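Cobalt-precorrin-5B C(1)-methyltransferase (Archaeoglobus fulgidus, PDB 1SR8) probably catalyses the S-adenosyl-L-methionine-dependent methylation of C-1 in cobalt-precorrin-5B, giving cobalt-precorrin-6A on the anaerobic route to adenosylcobalamin. Local coordinates at residues E141-A146 / F150-G155; A212-R217 / L221-K226; V74-E79 / T187-P192. All coordinates share one frame; numbering follows the deposited sequence.

How the contacts relate
Contact 3 lies between the other two, near the centre of the folded chain. Its centre is about 20 Å from that of contact 1 and about 21 Å from that of contact 2. Contacts 1 and 2 are the far pair, with centres about 34 Å apart and nearest atoms about 13 Å apart. Contact 3 touches contact 2 directly, where NE of R217 packs against CG2 of T187 at 3.7 Å. Contact 1 approaches contact 3 to about 5 Å between nearest atoms but does not touch it. Along the chain, contact 1 falls between the two segments of contact 3, and contact 2 follows both.

Contact 1: E141-A146 / F150-G155; sequences ENFIKA and FNFSGG
F143 and F152 both carry CG anti to the backbone N, with chi1 at 172° in F143 and -179° in F152. These torsions swing the F143 ring out from the helix until its end meets the loop, and bring the F152 ring back to meet it. CE1 of F143 lies 4.1 Å from CE2 of F152, at the edge of the F152 ring and near its plane. F143 also meets the loop backbone. Its CZ is 3.5 Å from O of G154, which sits at the edge of the F143 ring and in its plane. The ring hydrogens, with their slight positive charge, probably suit that oxygen. CE1 of F143 is 4.0 Å from CA of G155. The F152 ring is backed by its own segment, with N of G154 3.4 Å above the plane and over the centre of one face.

At the helix end, N of F150 donates to O of A146 over 2.9 Å. The same oxygen lies 3.3 Å from CD2 of F150, near the plane of that ring. CB of A146 adds apolar packing against CD2. F150 is the first residue to leave helical geometry. N151, with positive phi, is the C-prime residue of a Schellman motif, in which N of F152 bonds to O of S147. G155 then pairs through its backbone with C111 of strand 105-111. The turn thus leads from helix 133-149 into strand 155-159, an inner strand of the mixed sheet, with F150 and F152 set against A57 and I56 of helix 44-57.

Contact 2: A212-R217 / L221-K226; sequences AITTGR and LYARKK
A212 and A223 pack against each other in the first half of a beta-alpha-beta unit, formed by strand 210-214, helix 217-226 and strand 231-234. Their methyl groups meet head-on, with CB of A212 3.7 Å from CB of A223. CG2 of T214, two residues along the strand, also touches CB of A223, at 4.0 Å. The T214 torsion divides the work of its two branches. With chi1 at 74°, CG2 stands beside the backbone N and faces the helix, while OG1 lies between the backbone N and the carbonyl carbon. OG1 hydrogen-bonds to O of F233 on the neighbouring strand 231-234.

Strand 210-214 runs inside a parallel four-stranded sheet, between strands 231-234 and 248-253. A212 and T214 also touch I250 and V252 of strand 248-253. After T214 the chain turns through G216, the N-cap position, into the helix.

Here R217 and L221 make the first-turn contact. N of L221 donates to O of R217 over 2.9 Å. CG of L221 packs 3.4 Å from the same oxygen. NE of R217 comes within 4.4 Å of CG of L221, obliquely to the guanidinium plane. Further out, NH1 of R217 hydrogen-bonds to O of I6, which ties the arginine tip to the N-terminal region.

Contact 3: V74-E79 / T187-P192; sequences VDVEVE and TGFVEP
F189 reaches V74 and V76 with the far end of its ring. CZ of F189 lies 3.8 Å from CB of V74. CG1 of V74 also packs against CZ, and CE2 of the ring touches CB of V74. The V74 side chain and the ring cross at about a right angle. CG2 of V76 meets the CZ and CE1 end of the ring from an oblique direction. That approach is modelled too close for two carbons, so its exact length is doubtful. The contact between the segments is wholly apolar, and no hydrogen bond crosses it.

The two valines stand two residues apart, and both point toward the phenylalanine. F189 points back at them with CG beside its own backbone N, chi1 -62°. I6 and T70 also touch this ring.

The next layer positions the ring. N of F189 donates to the side-chain OG1 of T187 over 3.1 Å, at an N-H...O angle of 162°. This is an ST turn, and it leads into the short strand 189-190. T187 also pairs through its backbone with A72, in the loop that leads to V74. The carbonyl O of G188 accepts a hydrogen bond from OG1 of T46, and the G188 backbone pairs with T43. V190 pairs with G41, which places strand 189-190 beside strand 36-42. On the valine side, O of V74 bonds to OG1 of T70, and V76 pairs with V68 of strand 63-68. Further along, E191 forms salt bridges with K201 and R40.

Strand 189-190 is an outermost strand of an antiparallel three-stranded sheet. Strand 76-83 belongs to a separate mixed sheet. The contact is apolar packing of an aromatic ring from the edge strand against V76, at the start of strand 76-83, and V74, in the loop just before it.

Contact 1: E141-A146 / F150-G155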
ATOM      1  N   GLU A 141       1.798 -16.357  -0.414  1.00 17.74           N
ATOM      2  CA  GLU A 141       3.246 -16.437  -0.465  1.00 18.16           C
ATOM      3  C   GLU A 141       3.831 -16.611   0.938  1.00 17.34           C
ATOM      4  O   GLU A 141       4.662 -17.486   1.185  1.00 17.90           O
ATOM      5  CB  GLU A 141       3.802 -15.167  -1.112  1.00 18.90           C
ATOM      6  CG  GLU A 141       5.285 -15.241  -1.331  1.00 27.61           C
ATOM      7  CD  GLU A 141       5.851 -14.013  -1.992  1.00 32.22           C
ATOM      8  OE1 GLU A 141       7.031 -14.073  -2.393  1.00 36.92           O
ATOM      9  OE2 GLU A 141       5.138 -12.991  -2.105  1.00 35.63           O
ATOM     10  N   ASN A 142       3.390 -15.767   1.861  1.00 17.00           N
ATOM     11  CA  ASN A 142       3.862 -15.827   3.231  1.00 16.67           C
ATOM     12  C   ASN A 142       3.409 -17.104   3.912  1.00 17.10           C
ATOM     13  O   ASN A 142       4.120 -17.649   4.759  1.00 18.07           O
ATOM     14  CB  ASN A 142       3.357 -14.608   3.996  1.00 16.87           C
ATOM     15  CG  ASN A 142       4.129 -13.354   3.647  1.00 18.02           C
ATOM     16  OD1 ASN A 142       5.304 -13.221   4.003  1.00 18.48           O
ATOM     17  ND2 ASN A 142       3.483 -12.433   2.934  1.00 15.41           N
ATOM     18  N   PHE A 143       2.220 -17.574   3.545  1.00 18.19           N
ATOM     19  CA  PHE A 143       1.664 -18.808   4.104  1.00 18.14           C
ATOM     20  C   PHE A 143       2.554 -19.990   3.715  1.00 17.79           C
ATOM     21  O   PHE A 143       2.878 -20.843   4.548  1.00 18.06           O
ATOM     22  CB  PHE A 143       0.237 -19.034   3.578  1.00 20.57           C
ATOM     23  CG  PHE A 143      -0.340 -20.384   3.943  1.00 21.94           C
ATOM     24  CD1 PHE A 143      -0.717 -20.668   5.254  1.00 23.71           C
ATOM     25  CD2 PHE A 143      -0.462 -21.386   2.983  1.00 21.57           C
ATOM     26  CE1 PHE A 143      -1.204 -21.931   5.605  1.00 22.27           C
ATOM     27  CE2 PHE A 143      -0.948 -22.651   3.325  1.00 22.09           C
ATOM     28  CZ  PHE A 143      -1.318 -22.921   4.637  1.00 22.41           C
ATOM     29  N   ILE A 144       2.945 -20.035   2.443  1.00 18.30           N
ATOM     30  CA  ILE A 144       3.806 -21.103   1.941  1.00 21.11           C
ATOM     31  C   ILE A 144       5.148 -21.069   2.662  1.00 21.96           C
ATOM     32  O   ILE A 144       5.608 -22.095   3.160  1.00 21.43           O
ATOM     33  CB  ILE A 144       4.086 -20.958   0.428  1.00 21.86           C
ATOM     34  CG1 ILE A 144       2.802 -21.148  -0.379  1.00 22.40           C
ATOM     35  CG2 ILE A 144       5.127 -21.976  -0.002  1.00 22.28           C
ATOM     36  CD1 ILE A 144       2.966 -20.781  -1.845  1.00 22.88           C
ATOM     37  N   LYS A 145       5.775 -19.893   2.711  1.00 23.27           N
ATOM     38  CA  LYS A 145       7.065 -19.756   3.382  1.00 24.35           C
ATOM     39  C   LYS A 145       6.967 -20.218   4.844  1.00 24.19           C
ATOM     40  O   LYS A 145       7.782 -21.023   5.310  1.00 22.72           O
ATOM     41  CB  LYS A 145       7.564 -18.301   3.347  1.00 27.63           C
ATOM     42  CG  LYS A 145       8.953 -18.123   4.018  1.00 32.83           C
ATOM     43  CD  LYS A 145       9.218 -16.705   4.576  1.00 39.02           C
ATOM     44  CE  LYS A 145       9.748 -15.705   3.522  1.00 42.06           C
ATOM     45  NZ  LYS A 145      10.017 -14.330   4.087  1.00 40.94           N
ATOM     46  N   ALA A 146       5.970 -19.704   5.563  1.00 23.13           N
ATOM     47  CA  ALA A 146       5.787 -20.068   6.960  1.00 22.94           C
ATOM     48  C   ALA A 146       5.488 -21.557   7.129  1.00 23.36           C
ATOM     49  O   ALA A 146       6.057 -22.204   8.008  1.00 23.39           O
ATOM     50  CB  ALA A 146       4.676 -19.229   7.586  1.00 22.10           C
ATOM     51  N   PHE A 150       8.205 -23.569   9.490  1.00 31.78           N
ATOM     52  CA  PHE A 150       7.730 -24.127  10.746  1.00 32.37           C
ATOM     53  C   PHE A 150       7.069 -25.484  10.588  1.00 33.72           C
ATOM     54  O   PHE A 150       6.302 -25.916  11.445  1.00 35.33           O
ATOM     55  CB  PHE A 150       6.778 -23.125  11.393  1.00 30.50           C
ATOM     56  CG  PHE A 150       7.406 -21.776  11.615  1.00 30.59           C
ATOM     57  CD1 PHE A 150       8.269 -21.560  12.692  1.00 31.01           C
ATOM     58  CD2 PHE A 150       7.190 -20.738  10.717  1.00 29.66           C
ATOM     59  CE1 PHE A 150       8.906 -20.338  12.871  1.00 28.79           C
ATOM     60  CE2 PHE A 150       7.824 -19.507  10.881  1.00 29.06           C
ATOM     61  CZ  PHE A 150       8.684 -19.307  11.961  1.00 30.63           C
ATOM     62  N   ASN A 151       7.391 -26.158   9.490  1.00 35.02           N
ATOM     63  CA  ASN A 151       6.855 -27.478   9.187  1.00 36.01           C
ATOM     64  C   ASN A 151       5.386 -27.595   9.580  1.00 34.37           C
ATOM     65  O   ASN A 151       4.978 -28.514  10.288  1.00 33.28           O
ATOM     66  CB  ASN A 151       7.692 -28.539   9.895  1.00 41.68           C
ATOM     67  CG  ASN A 151       7.803 -29.815   9.092  1.00 47.78           C
ATOM     68  OD1 ASN A 151       6.868 -30.624   9.045  1.00 49.52           O
ATOM     69  ND2 ASN A 151       8.950 -29.999   8.432  1.00 51.50           N
ATOM     70  N   PHE A 152       4.603 -26.643   9.091  1.00 32.77           N
ATOM     71  CA  PHE A 152       3.173 -26.561   9.347  1.00 31.56           C
ATOM     72  C   PHE A 152       2.416 -27.188   8.176  1.00 31.19           C
ATOM     73  O   PHE A 152       2.811 -27.029   7.020  1.00 31.85           O
ATOM     74  CB  PHE A 152       2.792 -25.085   9.499  1.00 30.30           C
ATOM     75  CG  PHE A 152       1.345 -24.851   9.790  1.00 29.03           C
ATOM     76  CD1 PHE A 152       0.801 -25.211  11.021  1.00 30.05           C
ATOM     77  CD2 PHE A 152       0.528 -24.242   8.844  1.00 28.80           C
ATOM     78  CE1 PHE A 152      -0.543 -24.963  11.307  1.00 30.17           C
ATOM     79  CE2 PHE A 152      -0.818 -23.987   9.117  1.00 28.63           C
ATOM     80  CZ  PHE A 152      -1.354 -24.347  10.350  1.00 30.38           C
ATOM     81  N   SER A 153       1.333 -27.904   8.467  1.00 30.91           N
ATOM     82  CA  SER A 153       0.545 -28.535   7.410  1.00 30.42           C
ATOM     83  C   SER A 153      -0.932 -28.161   7.461  1.00 28.91           C
ATOM     84  O   SER A 153      -1.696 -28.546   6.583  1.00 31.01           O
ATOM     85  CB  SER A 153       0.699 -30.060   7.461  1.00 30.52           C
ATOM     86  OG  SER A 153       0.315 -30.567   8.725  1.00 35.10           O
ATOM     87  N   GLY A 154      -1.329 -27.408   8.482  1.00 26.73           N
ATOM     88  CA  GLY A 154      -2.715 -26.995   8.593  1.00 24.96           C
ATOM     89  C   GLY A 154      -3.005 -25.748   7.778  1.00 23.63           C
ATOM     90  O   GLY A 154      -2.414 -25.542   6.718  1.00 23.45           O
ATOM     91  N   GLY A 155      -3.920 -24.919   8.269  1.00 22.36           N
ATOM     92  CA  GLY A 155      -4.266 -23.689   7.575  1.00 22.98           C
ATOM     93  C   GLY A 155      -4.498 -22.564   8.564  1.00 22.62           C
ATOM     94  O   GLY A 155      -4.278 -22.738   9.761  1.00 22.04           O
TER

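Contact 2: A212-R217 / L221-K226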
ATOM      1  N   ALA A 212       5.986  11.517 -15.149  1.00 22.79           N
ATOM      2  CA  ALA A 212       4.637  11.008 -15.344  1.00 24.05           C
ATOM      3  C   ALA A 212       3.881  11.156 -14.012  1.00 23.93           C
ATOM      4  O   ALA A 212       4.286  10.597 -12.992  1.00 23.69           O
ATOM      5  CB  ALA A 212       4.680   9.545 -15.771  1.00 22.40           C
ATOM      6  N   ILE A 213       2.805  11.937 -14.022  1.00 23.80           N
ATOM      7  CA  ILE A 213       1.981  12.149 -12.827  1.00 23.98           C
ATOM      8  C   ILE A 213       0.868  11.093 -12.855  1.00 24.66           C
ATOM      9  O   ILE A 213      -0.087  11.210 -13.629  1.00 24.77           O
ATOM     10  CB  ILE A 213       1.342  13.563 -12.837  1.00 23.44           C
ATOM     11  CG1 ILE A 213       2.424  14.623 -13.070  1.00 22.76           C
ATOM     12  CG2 ILE A 213       0.627  13.826 -11.511  1.00 20.38           C
ATOM     13  CD1 ILE A 213       1.878  16.010 -13.366  1.00 22.64           C
ATOM     14  N   THR A 214       0.994  10.063 -12.020  1.00 23.85           N
ATOM     15  CA  THR A 214       0.012   8.984 -11.998  1.00 23.93           C
ATOM     16  C   THR A 214      -0.880   8.973 -10.758  1.00 24.30           C
ATOM     17  O   THR A 214      -0.522   9.526  -9.722  1.00 24.22           O
ATOM     18  CB  THR A 214       0.714   7.620 -12.161  1.00 23.12           C
ATOM     19  OG1 THR A 214       1.397   7.259 -10.951  1.00 22.78           O
ATOM     20  CG2 THR A 214       1.726   7.710 -13.295  1.00 21.82           C
ATOM     21  N   THR A 215      -2.050   8.343 -10.883  1.00 24.87           N
ATOM     22  CA  THR A 215      -3.030   8.266  -9.796  1.00 25.02           C
ATOM     23  C   THR A 215      -2.816   7.137  -8.782  1.00 25.26           C
ATOM     24  O   THR A 215      -3.258   7.234  -7.633  1.00 26.31           O
ATOM     25  CB  THR A 215      -4.471   8.143 -10.355  1.00 23.95           C
ATOM     26  OG1 THR A 215      -4.536   7.052 -11.279  1.00 24.97           O
ATOM     27  CG2 THR A 215      -4.880   9.414 -11.054  1.00 22.30           C
ATOM     28  N   GLY A 216      -2.148   6.072  -9.198  1.00 24.89           N
ATOM     29  CA  GLY A 216      -1.914   4.970  -8.292  1.00 24.06           C
ATOM     30  C   GLY A 216      -0.854   4.041  -8.832  1.00 25.99           C
ATOM     31  O   GLY A 216      -0.243   4.326  -9.865  1.00 26.93           O
ATOM     32  N   ARG A 217      -0.639   2.922  -8.150  1.00 24.82           N
ATOM     33  CA  ARG A 217       0.370   1.964  -8.569  1.00 24.61           C
ATOM     34  C   ARG A 217       0.128   1.378  -9.960  1.00 24.97           C
ATOM     35  O   ARG A 217       1.068   1.206 -10.722  1.00 24.64           O
ATOM     36  CB  ARG A 217       0.476   0.834  -7.539  1.00 24.61           C
ATOM     37  CG  ARG A 217       1.565  -0.208  -7.828  1.00 23.89           C
ATOM     38  CD  ARG A 217       2.963   0.408  -7.824  1.00 22.60           C
ATOM     39  NE  ARG A 217       3.991  -0.627  -7.857  1.00 21.69           N
ATOM     40  CZ  ARG A 217       5.262  -0.428  -7.522  1.00 22.16           C
ATOM     41  NH1 ARG A 217       5.665   0.775  -7.139  1.00 21.66           N
ATOM     42  NH2 ARG A 217       6.119  -1.439  -7.531  1.00 21.77           N
ATOM     43  N   LEU A 221       2.671   1.759 -13.115  1.00 23.45           N
ATOM     44  CA  LEU A 221       3.192   0.629 -13.875  1.00 24.20           C
ATOM     45  C   LEU A 221       2.942   0.866 -15.352  1.00 25.50           C
ATOM     46  O   LEU A 221       3.775   0.540 -16.195  1.00 25.77           O
ATOM     47  CB  LEU A 221       2.508  -0.674 -13.447  1.00 23.20           C
ATOM     48  CG  LEU A 221       2.935  -1.242 -12.089  1.00 24.02           C
ATOM     49  CD1 LEU A 221       2.035  -2.400 -11.686  1.00 23.02           C
ATOM     50  CD2 LEU A 221       4.374  -1.699 -12.168  1.00 22.34           C
ATOM     51  N   TYR A 222       1.789   1.442 -15.661  1.00 26.57           N
ATOM     52  CA  TYR A 222       1.453   1.721 -17.045  1.00 27.99           C
ATOM     53  C   TYR A 222       2.431   2.725 -17.628  1.00 27.36           C
ATOM     54  O   TYR A 222       2.952   2.526 -18.715  1.00 28.09           O
ATOM     55  CB  TYR A 222       0.046   2.285 -17.146  1.00 29.63           C
ATOM     56  CG  TYR A 222      -0.435   2.429 -18.567  1.00 33.91           C
ATOM     57  CD1 TYR A 222      -0.909   1.321 -19.280  1.00 33.96           C
ATOM     58  CD2 TYR A 222      -0.431   3.675 -19.199  1.00 35.01           C
ATOM     59  CE1 TYR A 222      -1.374   1.456 -20.589  1.00 36.35           C
ATOM     60  CE2 TYR A 222      -0.890   3.822 -20.504  1.00 37.08           C
ATOM     61  CZ  TYR A 222      -1.364   2.713 -21.194  1.00 37.90           C
ATOM     62  OH  TYR A 222      -1.853   2.868 -22.476  1.00 40.08           O
ATOM     63  N   ALA A 223       2.672   3.807 -16.900  1.00 27.24           N
ATOM     64  CA  ALA A 223       3.594   4.844 -17.354  1.00 28.16           C
ATOM     65  C   ALA A 223       5.015   4.297 -17.517  1.00 29.49           C
ATOM     66  O   ALA A 223       5.726   4.672 -18.448  1.00 30.35           O
ATOM     67  CB  ALA A 223       3.589   6.018 -16.369  1.00 25.52           C
ATOM     68  N   ARG A 224       5.426   3.424 -16.603  1.00 30.78           N
ATOM     69  CA  ARG A 224       6.754   2.819 -16.636  1.00 32.47           C
ATOM     70  C   ARG A 224       6.956   2.098 -17.953  1.00 34.93           C
ATOM     71  O   ARG A 224       8.053   2.092 -18.524  1.00 35.42           O
ATOM     72  CB  ARG A 224       6.898   1.793 -15.510  1.00 31.85           C
ATOM     73  CG  ARG A 224       7.090   2.366 -14.132  1.00 32.03           C
ATOM     74  CD  ARG A 224       8.537   2.239 -13.732  1.00 35.15           C
ATOM     75  NE  ARG A 224       8.961   0.841 -13.665  1.00 38.10           N
ATOM     76  CZ  ARG A 224      10.231   0.442 -13.605  1.00 39.76           C
ATOM     77  NH1 ARG A 224      11.212   1.335 -13.607  1.00 41.27           N
ATOM     78  NH2 ARG A 224      10.524  -0.852 -13.544  1.00 40.97           N
ATOM     79  N   LYS A 225       5.874   1.488 -18.423  1.00 35.71           N
ATOM     80  CA  LYS A 225       5.882   0.705 -19.644  1.00 36.47           C
ATOM     81  C   LYS A 225       5.689   1.519 -20.922  1.00 35.72           C
ATOM     82  O   LYS A 225       6.471   1.385 -21.863  1.00 35.70           O
ATOM     83  CB  LYS A 225       4.802  -0.383 -19.531  1.00 38.56           C
ATOM     84  CG  LYS A 225       4.777  -1.395 -20.666  1.00 43.76           C
ATOM     85  CD  LYS A 225       3.946  -2.631 -20.312  1.00 46.19           C
ATOM     86  CE  LYS A 225       4.064  -3.709 -21.397  1.00 49.05           C
ATOM     87  NZ  LYS A 225       3.457  -5.024 -20.998  1.00 50.13           N
ATOM     88  N   LYS A 226       4.664   2.369 -20.946  1.00 35.38           N
ATOM     89  CA  LYS A 226       4.334   3.173 -22.126  1.00 34.64           C
ATOM     90  C   LYS A 226       5.057   4.511 -22.288  1.00 34.26           C
ATOM     91  O   LYS A 226       5.104   5.053 -23.393  1.00 35.40           O
ATOM     92  CB  LYS A 226       2.821   3.417 -22.182  1.00 34.21           C
ATOM     93  CG  LYS A 226       1.994   2.148 -22.108  1.00 36.18           C
ATOM     94  CD  LYS A 226       2.474   1.111 -23.120  1.00 40.15           C
ATOM     95  CE  LYS A 226       1.865  -0.266 -22.848  1.00 42.15           C
ATOM     96  NZ  LYS A 226       2.540  -1.374 -23.607  1.00 44.01           N
TER

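Contact 3: V74-E79 / T187-P192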
ATOM      1  N   VAL A  74       9.919  -5.869  -0.898  1.00 27.88           N
ATOM      2  CA  VAL A  74      10.621  -5.410   0.306  1.00 27.57           C
ATOM      3  C   VAL A  74      10.040  -6.109   1.549  1.00 26.27           C
ATOM      4  O   VAL A  74       8.898  -5.849   1.934  1.00 25.74           O
ATOM      5  CB  VAL A  74      10.460  -3.877   0.479  1.00 27.76           C
ATOM      6  CG1 VAL A  74      11.257  -3.395   1.674  1.00 27.59           C
ATOM      7  CG2 VAL A  74      10.895  -3.158  -0.791  1.00 29.66           C
ATOM      8  N   ASP A  75      10.807  -7.003   2.166  1.00 26.36           N
ATOM      9  CA  ASP A  75      10.316  -7.693   3.356  1.00 26.09           C
ATOM     10  C   ASP A  75      10.178  -6.689   4.484  1.00 26.70           C
ATOM     11  O   ASP A  75      11.019  -5.805   4.635  1.00 25.94           O
ATOM     12  CB  ASP A  75      11.271  -8.802   3.787  1.00 27.80           C
ATOM     13  CG  ASP A  75      11.430  -9.875   2.736  1.00 27.89           C
ATOM     14  OD1 ASP A  75      10.469 -10.139   1.990  1.00 28.74           O
ATOM     15  OD2 ASP A  75      12.519 -10.466   2.669  1.00 29.52           O
ATOM     16  N   VAL A  76       9.114  -6.819   5.268  1.00 27.31           N
ATOM     17  CA  VAL A  76       8.880  -5.897   6.373  1.00 29.45           C
ATOM     18  C   VAL A  76       8.682  -6.627   7.682  1.00 30.54           C
ATOM     19  O   VAL A  76       8.025  -7.661   7.734  1.00 31.56           O
ATOM     20  CB  VAL A  76       7.629  -5.030   6.141  1.00 30.79           C
ATOM     21  CG1 VAL A  76       7.442  -4.067   7.313  1.00 31.18           C
ATOM     22  CG2 VAL A  76       7.770  -4.256   4.855  1.00 32.64           C
ATOM     23  N   GLU A  77       9.248  -6.082   8.747  1.00 30.38           N
ATOM     24  CA  GLU A  77       9.103  -6.691  10.051  1.00 30.40           C
ATOM     25  C   GLU A  77       7.896  -6.035  10.725  1.00 30.14           C
ATOM     26  O   GLU A  77       7.783  -4.807  10.785  1.00 29.41           O
ATOM     27  CB  GLU A  77      10.379  -6.468  10.845  1.00 33.30           C
ATOM     28  CG  GLU A  77      10.426  -7.148  12.180  1.00 39.16           C
ATOM     29  CD  GLU A  77      11.764  -6.936  12.855  1.00 41.92           C
ATOM     30  OE1 GLU A  77      12.763  -7.550  12.409  1.00 43.11           O
ATOM     31  OE2 GLU A  77      11.817  -6.138  13.817  1.00 44.16           O
ATOM     32  N   VAL A  78       6.982  -6.869  11.210  1.00 29.67           N
ATOM     33  CA  VAL A  78       5.757  -6.403  11.854  1.00 28.05           C
ATOM     34  C   VAL A  78       5.657  -6.920  13.289  1.00 30.06           C
ATOM     35  O   VAL A  78       5.914  -8.099  13.562  1.00 28.43           O
ATOM     36  CB  VAL A  78       4.498  -6.892  11.066  1.00 27.68           C
ATOM     37  CG1 VAL A  78       3.219  -6.397  11.724  1.00 24.44           C
ATOM     38  CG2 VAL A  78       4.568  -6.409   9.628  1.00 25.72           C
ATOM     39  N   GLU A  79       5.288  -6.026  14.202  1.00 30.63           N
ATOM     40  CA  GLU A  79       5.123  -6.400  15.597  1.00 32.17           C
ATOM     41  C   GLU A  79       3.760  -7.056  15.749  1.00 30.44           C
ATOM     42  O   GLU A  79       2.759  -6.557  15.242  1.00 28.85           O
ATOM     43  CB  GLU A  79       5.239  -5.172  16.503  1.00 34.64           C
ATOM     44  CG  GLU A  79       6.668  -4.668  16.629  1.00 41.41           C
ATOM     45  CD  GLU A  79       7.000  -4.200  18.036  1.00 46.38           C
ATOM     46  OE1 GLU A  79       6.555  -3.095  18.425  1.00 48.57           O
ATOM     47  OE2 GLU A  79       7.701  -4.950  18.759  1.00 49.42           O
ATOM     48  N   THR A 187       1.389  -2.602  -3.295  1.00 18.06           N
ATOM     49  CA  THR A 187       2.822  -2.669  -2.994  1.00 18.53           C
ATOM     50  C   THR A 187       3.098  -3.344  -1.659  1.00 17.68           C
ATOM     51  O   THR A 187       4.171  -3.888  -1.446  1.00 17.34           O
ATOM     52  CB  THR A 187       3.460  -1.266  -2.930  1.00 18.18           C
ATOM     53  OG1 THR A 187       2.867  -0.520  -1.858  1.00 20.35           O
ATOM     54  CG2 THR A 187       3.241  -0.521  -4.216  1.00 17.77           C
ATOM     55  N   GLY A 188       2.115  -3.295  -0.766  1.00 19.11           N
ATOM     56  CA  GLY A 188       2.259  -3.864   0.561  1.00 17.90           C
ATOM     57  C   GLY A 188       2.410  -2.737   1.574  1.00 18.06           C
ATOM     58  O   GLY A 188       2.309  -2.947   2.779  1.00 17.03           O
ATOM     59  N   PHE A 189       2.635  -1.524   1.080  1.00 17.21           N
ATOM     60  CA  PHE A 189       2.829  -0.366   1.949  1.00 18.47           C
ATOM     61  C   PHE A 189       1.737   0.671   1.757  1.00 19.98           C
ATOM     62  O   PHE A 189       1.098   0.726   0.701  1.00 20.27           O
ATOM     63  CB  PHE A 189       4.184   0.291   1.655  1.00 16.81           C
ATOM     64  CG  PHE A 189       5.367  -0.603   1.913  1.00 16.74           C
ATOM     65  CD1 PHE A 189       6.110  -0.475   3.080  1.00 17.96           C
ATOM     66  CD2 PHE A 189       5.741  -1.570   0.988  1.00 16.21           C
ATOM     67  CE1 PHE A 189       7.212  -1.298   3.322  1.00 19.46           C
ATOM     68  CE2 PHE A 189       6.838  -2.398   1.216  1.00 16.62           C
ATOM     69  CZ  PHE A 189       7.576  -2.262   2.386  1.00 18.26           C
ATOM     70  N   VAL A 190       1.528   1.489   2.789  1.00 19.70           N
ATOM     71  CA  VAL A 190       0.539   2.557   2.744  1.00 19.11           C
ATOM     72  C   VAL A 190       1.289   3.873   2.525  1.00 20.01           C
ATOM     73  O   VAL A 190       2.143   4.243   3.325  1.00 21.16           O
ATOM     74  CB  VAL A 190      -0.269   2.634   4.065  1.00 18.36           C
ATOM     75  CG1 VAL A 190      -1.109   3.899   4.100  1.00 18.40           C
ATOM     76  CG2 VAL A 190      -1.177   1.430   4.185  1.00 18.75           C
ATOM     77  N   GLU A 191       0.993   4.557   1.423  1.00 19.72           N
ATOM     78  CA  GLU A 191       1.631   5.831   1.114  1.00 20.75           C
ATOM     79  C   GLU A 191       1.049   6.857   2.095  1.00 22.64           C
ATOM     80  O   GLU A 191      -0.172   7.029   2.157  1.00 23.61           O
ATOM     81  CB  GLU A 191       1.319   6.230  -0.333  1.00 20.92           C
ATOM     82  CG  GLU A 191       2.078   7.455  -0.826  1.00 23.88           C
ATOM     83  CD  GLU A 191       3.564   7.197  -1.072  1.00 25.17           C
ATOM     84  OE1 GLU A 191       4.084   6.143  -0.651  1.00 25.33           O
ATOM     85  OE2 GLU A 191       4.221   8.065  -1.688  1.00 25.37           O
ATOM     86  N   PRO A 192       1.914   7.557   2.869  1.00 22.96           N
ATOM     87  CA  PRO A 192       1.509   8.563   3.865  1.00 23.52           C
ATOM     88  C   PRO A 192       1.007   9.891   3.316  1.00 26.17           C
ATOM     89  O   PRO A 192       1.624  10.943   3.513  1.00 26.74           O
ATOM     90  CB  PRO A 192       2.761   8.727   4.708  1.00 22.24           C
ATOM     91  CG  PRO A 192       3.835   8.609   3.680  1.00 24.00           C
ATOM     92  CD  PRO A 192       3.384   7.438   2.826  1.00 21.82           C
TER